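Local coordinates for protein dTDP Sugar Isomerase (Desulfovibrio desulfuricans subsp. desulfuricans str. G20, PDB 3EJK) that probably catalyses the 3,5-epimerisation of dTDP-4-dehydro-6-deoxy-alpha-D-glucose to dTDP-4-dehydro-beta-L-rhamnose, at residues E21-S26 against R117-V122; G83-V88 against A134-C139. All blocks are in the same frame, centred on the assembly; numbering follows the deposited sequence. Where two conformers were deposited one is given.

Contact 1 of 2, residues E21-S26 against R117-V122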
# COMPACT_ATOMS: atom_id res chain seq x y z
N GLU A 21 -10.83 20.60 -11.72
CA GLU A 21 -12.10 19.88 -11.79
C GLU A 21 -11.92 18.39 -11.71
O GLU A 21 -11.13 17.81 -12.46
CB GLU A 21 -12.85 20.21 -13.09
CG GLU A 21 -14.16 19.47 -13.23
CD GLU A 21 -15.19 19.99 -12.26
OE1 GLU A 21 -15.53 21.19 -12.37
OE2 GLU A 21 -15.66 19.22 -11.40
N GLY A 22 -12.67 17.80 -10.80
CA GLY A 22 -12.70 16.36 -10.58
C GLY A 22 -11.67 15.84 -9.60
O GLY A 22 -11.75 14.69 -9.14
N ALA A 23 -10.66 16.65 -9.33
CA ALA A 23 -9.62 16.26 -8.37
C ALA A 23 -10.24 16.43 -6.98
O ALA A 23 -10.89 17.42 -6.68
CB ALA A 23 -8.38 17.08 -8.53
N GLN A 24 -10.06 15.42 -6.15
CA GLN A 24 -10.65 15.44 -4.81
C GLN A 24 -9.71 14.92 -3.77
O GLN A 24 -8.85 14.10 -4.03
CB GLN A 24 -11.92 14.58 -4.76
CG GLN A 24 -13.00 14.95 -5.74
CD GLN A 24 -14.16 13.97 -5.66
OE1 GLN A 24 -14.05 12.92 -5.03
NE2 GLN A 24 -15.26 14.31 -6.30
N LEU A 25 -9.93 15.40 -2.57
CA LEU A 25 -9.13 15.04 -1.43
C LEU A 25 -10.05 14.61 -0.31
O LEU A 25 -10.98 15.33 0.06
CB LEU A 25 -8.31 16.27 -1.07
CG LEU A 25 -6.94 16.19 -0.45
CD1 LEU A 25 -6.04 15.31 -1.29
CD2 LEU A 25 -6.44 17.65 -0.36
N SER A 26 -9.84 13.40 0.19
CA SER A 26 -10.66 12.90 1.28
C SER A 26 -9.84 12.36 2.44
O SER A 26 -8.71 11.89 2.28
CB SER A 26 -11.65 11.85 0.76
OG SER A 26 -10.99 10.77 0.11
N ARG A 117 -7.77 11.94 -5.40
CA ARG A 117 -8.35 11.42 -6.63
C ARG A 117 -7.86 12.27 -7.79
O ARG A 117 -7.99 13.49 -7.77
CB ARG A 117 -9.89 11.49 -6.54
CG ARG A 117 -10.58 11.04 -7.81
CD ARG A 117 -12.07 11.32 -7.76
NE ARG A 117 -12.72 10.69 -8.89
CZ ARG A 117 -13.10 11.32 -10.00
NH1 ARG A 117 -12.95 12.63 -10.11
NH2 ARG A 117 -13.66 10.63 -10.98
N ILE A 118 -7.26 11.61 -8.78
CA ILE A 118 -6.76 12.33 -9.97
C ILE A 118 -7.58 11.84 -11.16
O ILE A 118 -7.47 10.67 -11.55
CB ILE A 118 -5.27 12.08 -10.23
CG1 ILE A 118 -4.43 12.50 -9.02
CG2 ILE A 118 -4.79 12.88 -11.51
CD1 ILE A 118 -2.95 12.14 -9.15
N PRO A 119 -8.40 12.71 -11.76
CA PRO A 119 -9.22 12.14 -12.83
C PRO A 119 -8.46 11.95 -14.14
O PRO A 119 -7.33 12.41 -14.28
CB PRO A 119 -10.37 13.15 -12.98
CG PRO A 119 -9.93 14.39 -12.32
CD PRO A 119 -8.72 14.12 -11.47
N PRO A 120 -9.05 11.21 -15.08
CA PRO A 120 -8.31 11.09 -16.33
C PRO A 120 -8.08 12.40 -17.07
O PRO A 120 -8.80 13.39 -16.90
CB PRO A 120 -9.17 10.15 -17.19
CG PRO A 120 -10.46 10.04 -16.55
CD PRO A 120 -10.36 10.54 -15.13
N GLN A 121 -7.01 12.33 -17.84
CA GLN A 121 -6.57 13.38 -18.73
C GLN A 121 -6.08 14.63 -18.02
O GLN A 121 -5.98 15.71 -18.60
CB GLN A 121 -7.64 13.63 -19.80
CG GLN A 121 -7.82 12.41 -20.71
CD GLN A 121 -8.89 12.56 -21.77
OE1 GLN A 121 -9.34 13.66 -22.07
NE2 GLN A 121 -9.29 11.44 -22.37
N VAL A 122 -5.75 14.43 -16.76
CA VAL A 122 -5.14 15.47 -15.95
C VAL A 122 -3.70 15.05 -15.73
O VAL A 122 -3.43 13.93 -15.29
CB VAL A 122 -5.83 15.66 -14.58
CG1 VAL A 122 -4.98 16.58 -13.66
CG2 VAL A 122 -7.22 16.23 -14.74

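Contact 2 of 2, residues G83-V88 against A134-C139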
# COMPACT_ATOMS: atom_id res chain seq x y z
N GLY A 83 6.45 8.62 4.62
CA GLY A 83 7.08 9.86 4.16
C GLY A 83 6.11 10.95 3.75
O GLY A 83 4.97 11.03 4.22
N CYS A 84 6.57 11.78 2.83
CA CYS A 84 5.79 12.92 2.40
C CYS A 84 6.05 13.34 1.00
O CYS A 84 7.20 13.36 0.57
CB CYS A 84 5.98 14.05 3.41
SG CYS A 84 5.01 15.53 3.17
N ILE A 85 4.99 13.64 0.26
CA ILE A 85 5.18 14.14 -1.10
C ILE A 85 4.37 15.38 -1.38
O ILE A 85 3.39 15.70 -0.69
CB ILE A 85 4.81 13.12 -2.24
CG1 ILE A 85 3.28 12.94 -2.30
CG2 ILE A 85 5.61 11.78 -2.10
CD1 ILE A 85 2.80 12.00 -3.39
N HIS A 86 4.86 16.07 -2.39
CA HIS A 86 4.20 17.23 -2.97
C HIS A 86 3.71 16.79 -4.33
O HIS A 86 4.50 16.33 -5.17
CB HIS A 86 5.13 18.43 -3.07
CG HIS A 86 5.26 19.18 -1.78
ND1 HIS A 86 5.65 20.51 -1.72
CD2 HIS A 86 4.97 18.82 -0.51
CE1 HIS A 86 5.65 20.90 -0.46
NE2 HIS A 86 5.22 19.90 0.29
N VAL A 87 2.41 16.86 -4.52
CA VAL A 87 1.79 16.53 -5.80
C VAL A 87 1.34 17.80 -6.50
O VAL A 87 0.84 18.73 -5.86
CB VAL A 87 0.54 15.63 -5.65
CG1 VAL A 87 0.01 15.22 -7.05
CG2 VAL A 87 0.83 14.40 -4.80
N VAL A 88 1.56 17.85 -7.80
CA VAL A 88 1.04 18.94 -8.61
C VAL A 88 0.21 18.38 -9.74
O VAL A 88 0.62 17.44 -10.43
CB VAL A 88 2.12 19.85 -9.19
CG1 VAL A 88 1.49 20.86 -10.15
CG2 VAL A 88 2.93 20.56 -8.09
N ALA A 134 9.65 8.40 0.44
CA ALA A 134 8.22 8.31 0.47
C ALA A 134 7.79 7.04 -0.24
O ALA A 134 8.51 6.49 -1.08
CB ALA A 134 7.57 9.54 -0.18
N LEU A 135 6.64 6.55 0.19
CA LEU A 135 5.99 5.40 -0.45
C LEU A 135 4.59 5.83 -0.81
O LEU A 135 3.76 6.10 0.06
CB LEU A 135 5.92 4.16 0.44
CG LEU A 135 5.43 2.95 -0.36
CD1 LEU A 135 6.60 2.41 -1.25
CD2 LEU A 135 4.89 1.88 0.52
N VAL A 136 4.36 5.93 -2.10
CA VAL A 136 3.07 6.33 -2.63
C VAL A 136 2.33 5.05 -3.01
O VAL A 136 2.89 4.19 -3.67
CB VAL A 136 3.25 7.22 -3.91
CG1 VAL A 136 1.93 7.70 -4.41
CG2 VAL A 136 4.19 8.40 -3.63
N ALA A 137 1.09 4.94 -2.55
CA ALA A 137 0.24 3.83 -2.92
C ALA A 137 -0.80 4.35 -3.89
O ALA A 137 -1.32 5.46 -3.75
CB ALA A 137 -0.42 3.20 -1.69
N ASN A 138 -1.09 3.55 -4.89
CA ASN A 138 -2.09 3.92 -5.89
C ASN A 138 -3.04 2.77 -6.16
O ASN A 138 -2.61 1.68 -6.48
CB ASN A 138 -1.40 4.36 -7.19
CG ASN A 138 -2.35 5.04 -8.15
OD1 ASN A 138 -3.50 5.28 -7.82
ND2 ASN A 138 -1.87 5.34 -9.36
N CYS A 139 -4.32 3.02 -5.98
CA CYS A 139 -5.33 2.05 -6.29
C CYS A 139 -6.09 2.60 -7.49
O CYS A 139 -6.87 3.55 -7.37
CB CYS A 139 -6.28 1.83 -5.11
SG CYS A 139 -7.49 0.49 -5.39

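Contact 1 of 2, residues E21-S26 against R117-V122
The guanidinium of R117 meets G22 at its edge: NH1 donates to G22 O over 2.6 Å, the oxygen lying close to the guanidinium plane. The bond is nevertheless bent, with 137° at the hydrogen. The amide of Q24 does not stack on that group. Its plane is turned 46° from the guanidinium, and the two side chains run alongside each other in the same direction, Q24 OE1 coming to 3.7 Å from R117 CD. With CG anti to the backbone N (chi1 177°) and the chain extended as far as NE, R117 reaches past Q24 to the backbone just before strand 24-31. Q24 and R117 form an antiparallel hydrogen-bonded pair. R117 N gives a nearly straight 2.8 Å bond to Q24 O, while the return bond from Q24 N to R117 O is longer, at 3.3 Å. R117 O also receives a CA-H contact from A23. Beyond the pair, P119 lays CG against the G22 peptide, 3.5 Å from G22 C, and R93 binds the adjacent E21 O. Two cationic side chains thus hold consecutive carbonyls, so hydrogen bonding continues past the Q24-R117 pair and probably helps to set the course of residues 21-23.

Contact 2 of 2, residues G83-V88 against A134-C139
I85 reaches across to A134 and V136 with both of its branches, and the side-chain packing lies here. CG2 sits 3.5 Å from A134 CB, the tightest approach of the contact, and CD1 meets V136 CG2 at 3.9 Å. The two branched side chains cross at about a right angle. The I85 torsion (chi1 72°) places CG1 between the backbone N and the carbonyl carbon, which leaves CG2 beside the N and directed at A134. At the partly exposed end the join is mainly through backbone: G83 and A134 pass with 4.2 Å between their CA atoms, and C84 N touches A134 CB at 3.9 Å. C84 turns its side chain away, where SG is covalently linked to an unidentified ligand, probably from the crystallisation liquor. No hydrogen bond spans the segments; their axes diverge at 59°, so V87 and V88 separate from 137-139. The two strands belong to different sheets, which come together at G83-A134 and open away from it, I85 and V136 filling the angle, consistent with the jelly-roll barrel of the cupin clan. Strand 84-90 runs between 102-108 and 123-128, strand 134-140 between 54-60 and 76-82, and F126 packs on both I85 and V136, with V80 against I85 and F78 against V136.

Overall arrangement
Contact 2 is the core contact, mostly buried and held by apolar side chains without a hydrogen bond, whereas contact 1 is only partly buried and relies on backbone hydrogen bonds and one arginine. The two differ in kind: 21-26 and 117-122 are joined within a single sheet, while 83-88 and 134-139 belong to different sheets and meet where these close together. Both involve the sheet that holds strands 24-31, 114-118 and 134-140, with strand 76-82 linking the last two. Strand 84-90, of the other sheet, reaches both places, since its L89 packs on A23 and I118. The centres are 15 Å apart and the contacts do not touch; their segments alternate along the chain.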